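Local atomic coordinates of effector protein Lem4 (lpg1101) (Legionella pneumophila subsp. pneumophila, PDB entry 6CGK), a protein that removes phosphate from phosphotyrosine as a membrane-associated, magnesium-binding phosphatase of the haloacid dehalogenase superfamily that Legionella translocates as an effector. Residues L146-V158 with F186-C199. The protein carries 1 engineered substitution. Sequence-based numbering, arbitrary orientation.
Sequences LPGFRLICDDDEV and FKWGEYFKEILTNC. With MG (magnesium ion), chain C.
Phe149 fits against the C-terminal end of helix 188-198. Its CB lies 3.7 Å from Cys199 SG, and CG and CD2 stay beside that sulfur, which is oblique to the ring. CD1 presses on Asn198 CB at 3.5 Å, CE1 lies beside the Asn198 amide, CE2 meets Ile195 CG1 at 3.8 Å, and CZ ends near Glu194 O. With Phe149 CG trans to its backbone N (chi1 177°), the ring reaches the helix, its plane only 9° from the Asn198 amide. That amide is itself held by a 2.6 Å bond from ND2 to Glu194 O.

Strand and helix run nearly antiparallel, at 165°. Further along, Leu151 CD2 touches Tyr191 CB while CD1 lies by the carboxylate of Glu194, whose OE1 bonds to His179. Cys153 SG sits obliquely to the rings of Tyr191 and Trp188, 3.9 Å from Tyr191 CE2. Phe186 puts its edge to the next peptide, CZ 3.7 Å from Asp154 O.

Helix 188-198 and its flanking residues thus pack on the parallel sheet of this HAD domain through largely apolar and sulfur-aromatic contacts. Just beyond, Asp155 OD1 binds magnesium at 2.3 Å with engineered Asn23 OD1, Asp25 O and waters, placing metal chemistry at the strand's C-terminal end.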
# COMPACT_ATOMS: atom_id res chain seq x y z
N LEU A 146 17.05 -0.28 6.38
CA LEU A 146 18.21 0.60 6.28
C LEU A 146 17.78 1.88 5.58
O LEU A 146 16.82 1.88 4.81
CB LEU A 146 19.34 -0.06 5.46
CG LEU A 146 20.09 -1.20 6.10
CD1 LEU A 146 21.02 -1.85 5.07
CD2 LEU A 146 20.91 -0.67 7.25
N PRO A 147 18.50 2.97 5.80
CA PRO A 147 18.18 4.21 5.09
C PRO A 147 18.30 4.03 3.58
O PRO A 147 19.09 3.23 3.09
CB PRO A 147 19.25 5.20 5.59
CG PRO A 147 20.23 4.40 6.28
CD PRO A 147 19.62 3.13 6.73
N GLY A 148 17.54 4.84 2.87
CA GLY A 148 17.54 4.78 1.41
C GLY A 148 16.31 5.52 0.88
O GLY A 148 15.84 6.48 1.48
N PHE A 149 15.79 5.02 -0.22
CA PHE A 149 14.70 5.71 -0.90
C PHE A 149 13.37 5.41 -0.22
O PHE A 149 13.11 4.28 0.20
CB PHE A 149 14.65 5.28 -2.37
CG PHE A 149 13.51 5.87 -3.13
CD1 PHE A 149 13.51 7.22 -3.47
CD2 PHE A 149 12.45 5.08 -3.52
CE1 PHE A 149 12.44 7.76 -4.20
CE2 PHE A 149 11.37 5.62 -4.25
CZ PHE A 149 11.38 6.96 -4.59
N ARG A 150 12.54 6.44 -0.10
CA ARG A 150 11.20 6.29 0.47
C ARG A 150 10.19 6.99 -0.42
O ARG A 150 10.33 8.18 -0.73
CB ARG A 150 11.09 6.87 1.90
CG ARG A 150 11.93 6.15 2.96
CD ARG A 150 11.49 4.69 3.14
NE ARG A 150 12.29 4.03 4.20
CZ ARG A 150 13.48 3.47 4.01
NH1 ARG A 150 14.05 3.48 2.80
NH2 ARG A 150 14.12 2.88 5.02
N LEU A 151 9.16 6.25 -0.82
CA LEU A 151 8.02 6.80 -1.54
C LEU A 151 6.79 6.62 -0.66
O LEU A 151 6.58 5.54 -0.10
CB LEU A 151 7.82 6.09 -2.89
CG LEU A 151 6.55 6.44 -3.68
CD1 LEU A 151 6.50 7.92 -4.02
CD2 LEU A 151 6.46 5.59 -4.94
N ILE A 152 6.01 7.69 -0.49
CA ILE A 152 4.79 7.67 0.32
C ILE A 152 3.69 8.28 -0.50
O ILE A 152 3.82 9.42 -0.96
CB ILE A 152 4.94 8.48 1.63
CG1 ILE A 152 6.05 7.91 2.51
CG2 ILE A 152 3.58 8.58 2.35
CD1 ILE A 152 6.30 8.80 3.75
N CYS A 153 2.60 7.54 -0.67
CA CYS A 153 1.40 8.02 -1.35
C CYS A 153 0.20 7.91 -0.43
O CYS A 153 -0.07 6.83 0.12
CB CYS A 153 1.14 7.24 -2.64
SG CYS A 153 2.47 7.45 -3.81
N ASP A 154 -0.53 9.02 -0.25
CA ASP A 154 -1.76 9.02 0.53
C ASP A 154 -2.71 10.04 -0.06
O ASP A 154 -2.29 11.11 -0.50
CB ASP A 154 -1.47 9.32 2.00
CG ASP A 154 -2.51 8.76 2.94
OD1 ASP A 154 -3.71 8.86 2.64
OD2 ASP A 154 -2.11 8.21 3.99
N ASP A 155 -4.00 9.71 -0.07
CA ASP A 155 -5.01 10.68 -0.50
C ASP A 155 -5.47 11.60 0.62
O ASP A 155 -6.13 12.61 0.35
CB ASP A 155 -6.22 9.97 -1.08
CG ASP A 155 -6.90 9.09 -0.05
OD1 ASP A 155 -6.19 8.25 0.52
OD2 ASP A 155 -8.12 9.24 0.19
N ASP A 156 -5.18 11.26 1.87
CA ASP A 156 -5.50 12.09 3.02
C ASP A 156 -4.22 12.82 3.40
O ASP A 156 -3.25 12.19 3.83
CB ASP A 156 -6.06 11.24 4.16
CG ASP A 156 -6.67 12.08 5.27
OD1 ASP A 156 -6.15 13.17 5.56
OD2 ASP A 156 -7.69 11.64 5.86
N GLU A 157 -4.18 14.14 3.18
CA GLU A 157 -2.94 14.88 3.40
C GLU A 157 -2.43 14.69 4.82
O GLU A 157 -1.23 14.51 5.04
CB GLU A 157 -3.14 16.37 3.10
CG GLU A 157 -1.85 17.18 3.11
CD GLU A 157 -2.10 18.67 3.00
OE1 GLU A 157 -3.28 19.08 3.00
OE2 GLU A 157 -1.11 19.43 2.91
N VAL A 158 -3.34 14.72 5.79
CA VAL A 158 -2.99 14.51 7.19
C VAL A 158 -2.35 13.14 7.39
O VAL A 158 -1.27 13.02 7.97
CB VAL A 158 -4.24 14.68 8.07
CG1 VAL A 158 -3.95 14.28 9.49
CG2 VAL A 158 -4.71 16.10 7.98
N PHE A 186 -3.38 10.05 -9.01
CA PHE A 186 -1.98 9.71 -8.76
C PHE A 186 -1.26 9.35 -10.06
O PHE A 186 -1.81 8.66 -10.91
CB PHE A 186 -1.89 8.54 -7.78
CG PHE A 186 -2.31 8.90 -6.38
CD1 PHE A 186 -3.64 8.89 -6.01
CD2 PHE A 186 -1.36 9.25 -5.44
CE1 PHE A 186 -4.01 9.22 -4.73
CE2 PHE A 186 -1.73 9.59 -4.15
CZ PHE A 186 -3.06 9.57 -3.79
N LYS A 187 -0.02 9.83 -10.19
CA LYS A 187 0.75 9.65 -11.43
C LYS A 187 1.72 8.48 -11.26
O LYS A 187 2.94 8.64 -11.16
CB LYS A 187 1.47 10.95 -11.79
CG LYS A 187 0.67 12.20 -11.44
CD LYS A 187 0.61 13.19 -12.58
N TRP A 188 1.14 7.28 -11.21
CA TRP A 188 1.92 6.08 -10.89
C TRP A 188 3.08 5.88 -11.86
O TRP A 188 4.18 5.48 -11.45
CB TRP A 188 1.00 4.86 -10.87
CG TRP A 188 -0.05 4.97 -9.81
CD1 TRP A 188 -1.38 5.22 -10.00
CD2 TRP A 188 0.14 4.86 -8.40
NE1 TRP A 188 -2.04 5.27 -8.78
CE2 TRP A 188 -1.13 5.04 -7.79
CE3 TRP A 188 1.25 4.60 -7.58
CZ2 TRP A 188 -1.31 4.99 -6.40
CZ3 TRP A 188 1.07 4.55 -6.22
CH2 TRP A 188 -0.19 4.74 -5.64
N GLY A 189 2.87 6.17 -13.15
CA GLY A 189 3.95 6.06 -14.10
C GLY A 189 5.13 6.95 -13.76
O GLY A 189 6.29 6.53 -13.86
N GLU A 190 4.86 8.18 -13.33
CA GLU A 190 5.93 9.07 -12.88
C GLU A 190 6.58 8.55 -11.60
O GLU A 190 7.79 8.70 -11.41
CB GLU A 190 5.39 10.48 -12.67
CG GLU A 190 5.18 11.22 -13.97
CD GLU A 190 4.64 12.62 -13.77
OE1 GLU A 190 3.70 13.01 -14.51
OE2 GLU A 190 5.15 13.33 -12.88
N TYR A 191 5.79 7.96 -10.70
CA TYR A 191 6.37 7.42 -9.47
C TYR A 191 7.26 6.22 -9.77
O TYR A 191 8.26 6.01 -9.08
CB TYR A 191 5.29 7.02 -8.47
CG TYR A 191 4.23 8.08 -8.22
CD1 TYR A 191 4.46 9.42 -8.53
CD2 TYR A 191 2.98 7.74 -7.69
CE1 TYR A 191 3.48 10.39 -8.33
CE2 TYR A 191 2.00 8.70 -7.48
CZ TYR A 191 2.26 10.02 -7.80
OH TYR A 191 1.28 10.97 -7.60
N PHE A 192 6.91 5.42 -10.77
CA PHE A 192 7.79 4.33 -11.18
C PHE A 192 9.10 4.89 -11.68
O PHE A 192 10.18 4.37 -11.37
CB PHE A 192 7.12 3.47 -12.25
CG PHE A 192 7.81 2.17 -12.47
CD1 PHE A 192 7.70 1.15 -11.54
CD2 PHE A 192 8.59 1.96 -13.59
CE1 PHE A 192 8.35 -0.06 -11.73
CE2 PHE A 192 9.23 0.76 -13.78
CZ PHE A 192 9.10 -0.25 -12.85
N LYS A 193 9.04 5.97 -12.46
CA LYS A 193 10.27 6.61 -12.90
C LYS A 193 11.08 7.09 -11.69
O LYS A 193 12.31 6.96 -11.68
CB LYS A 193 9.95 7.77 -13.85
CG LYS A 193 11.17 8.51 -14.33
CD LYS A 193 10.80 9.70 -15.18
CE LYS A 193 10.05 9.28 -16.42
NZ LYS A 193 10.30 10.29 -17.49
N GLU A 194 10.40 7.60 -10.66
CA GLU A 194 11.11 8.07 -9.47
C GLU A 194 11.82 6.93 -8.75
O GLU A 194 12.96 7.10 -8.29
CB GLU A 194 10.13 8.77 -8.51
CG GLU A 194 9.49 10.07 -9.03
CD GLU A 194 8.57 10.75 -7.99
OE1 GLU A 194 8.12 10.07 -7.03
OE2 GLU A 194 8.29 11.96 -8.14
N ILE A 195 11.17 5.77 -8.62
CA ILE A 195 11.86 4.62 -8.04
C ILE A 195 13.13 4.31 -8.83
O ILE A 195 14.23 4.25 -8.28
CB ILE A 195 10.94 3.39 -8.00
CG1 ILE A 195 9.78 3.62 -7.05
CG2 ILE A 195 11.73 2.17 -7.60
CD1 ILE A 195 8.68 2.56 -7.18
N LEU A 196 12.99 4.12 -10.15
CA LEU A 196 14.14 3.72 -10.96
C LEU A 196 15.24 4.77 -10.94
O LEU A 196 16.43 4.44 -10.97
CB LEU A 196 13.71 3.44 -12.40
CG LEU A 196 12.78 2.25 -12.65
CD1 LEU A 196 12.65 2.02 -14.15
CD2 LEU A 196 13.31 1.01 -11.97
N THR A 197 14.85 6.05 -10.92
CA THR A 197 15.83 7.14 -10.90
C THR A 197 16.60 7.20 -9.58
O THR A 197 17.73 7.69 -9.55
CB THR A 197 15.15 8.49 -11.14
OG1 THR A 197 14.46 8.46 -12.40
CG2 THR A 197 16.17 9.60 -11.16
N ASN A 198 16.01 6.73 -8.48
CA ASN A 198 16.63 6.85 -7.17
C ASN A 198 17.12 5.54 -6.58
O ASN A 198 17.66 5.55 -5.47
CB ASN A 198 15.65 7.51 -6.19
CG ASN A 198 15.35 8.95 -6.54
OD1 ASN A 198 16.07 9.86 -6.15
ND2 ASN A 198 14.28 9.16 -7.29
N CYS A 199 16.93 4.41 -7.25
CA CYS A 199 17.32 3.09 -6.72
C CYS A 199 18.21 2.42 -7.76
O CYS A 199 17.72 1.72 -8.65
CB CYS A 199 16.10 2.23 -6.39
SG CYS A 199 14.95 2.93 -5.15
MG MG C . -6.89 6.63 1.96
O HOH W 1 -6.08 7.72 3.54
O HOH W 2 -8.72 7.51 2.24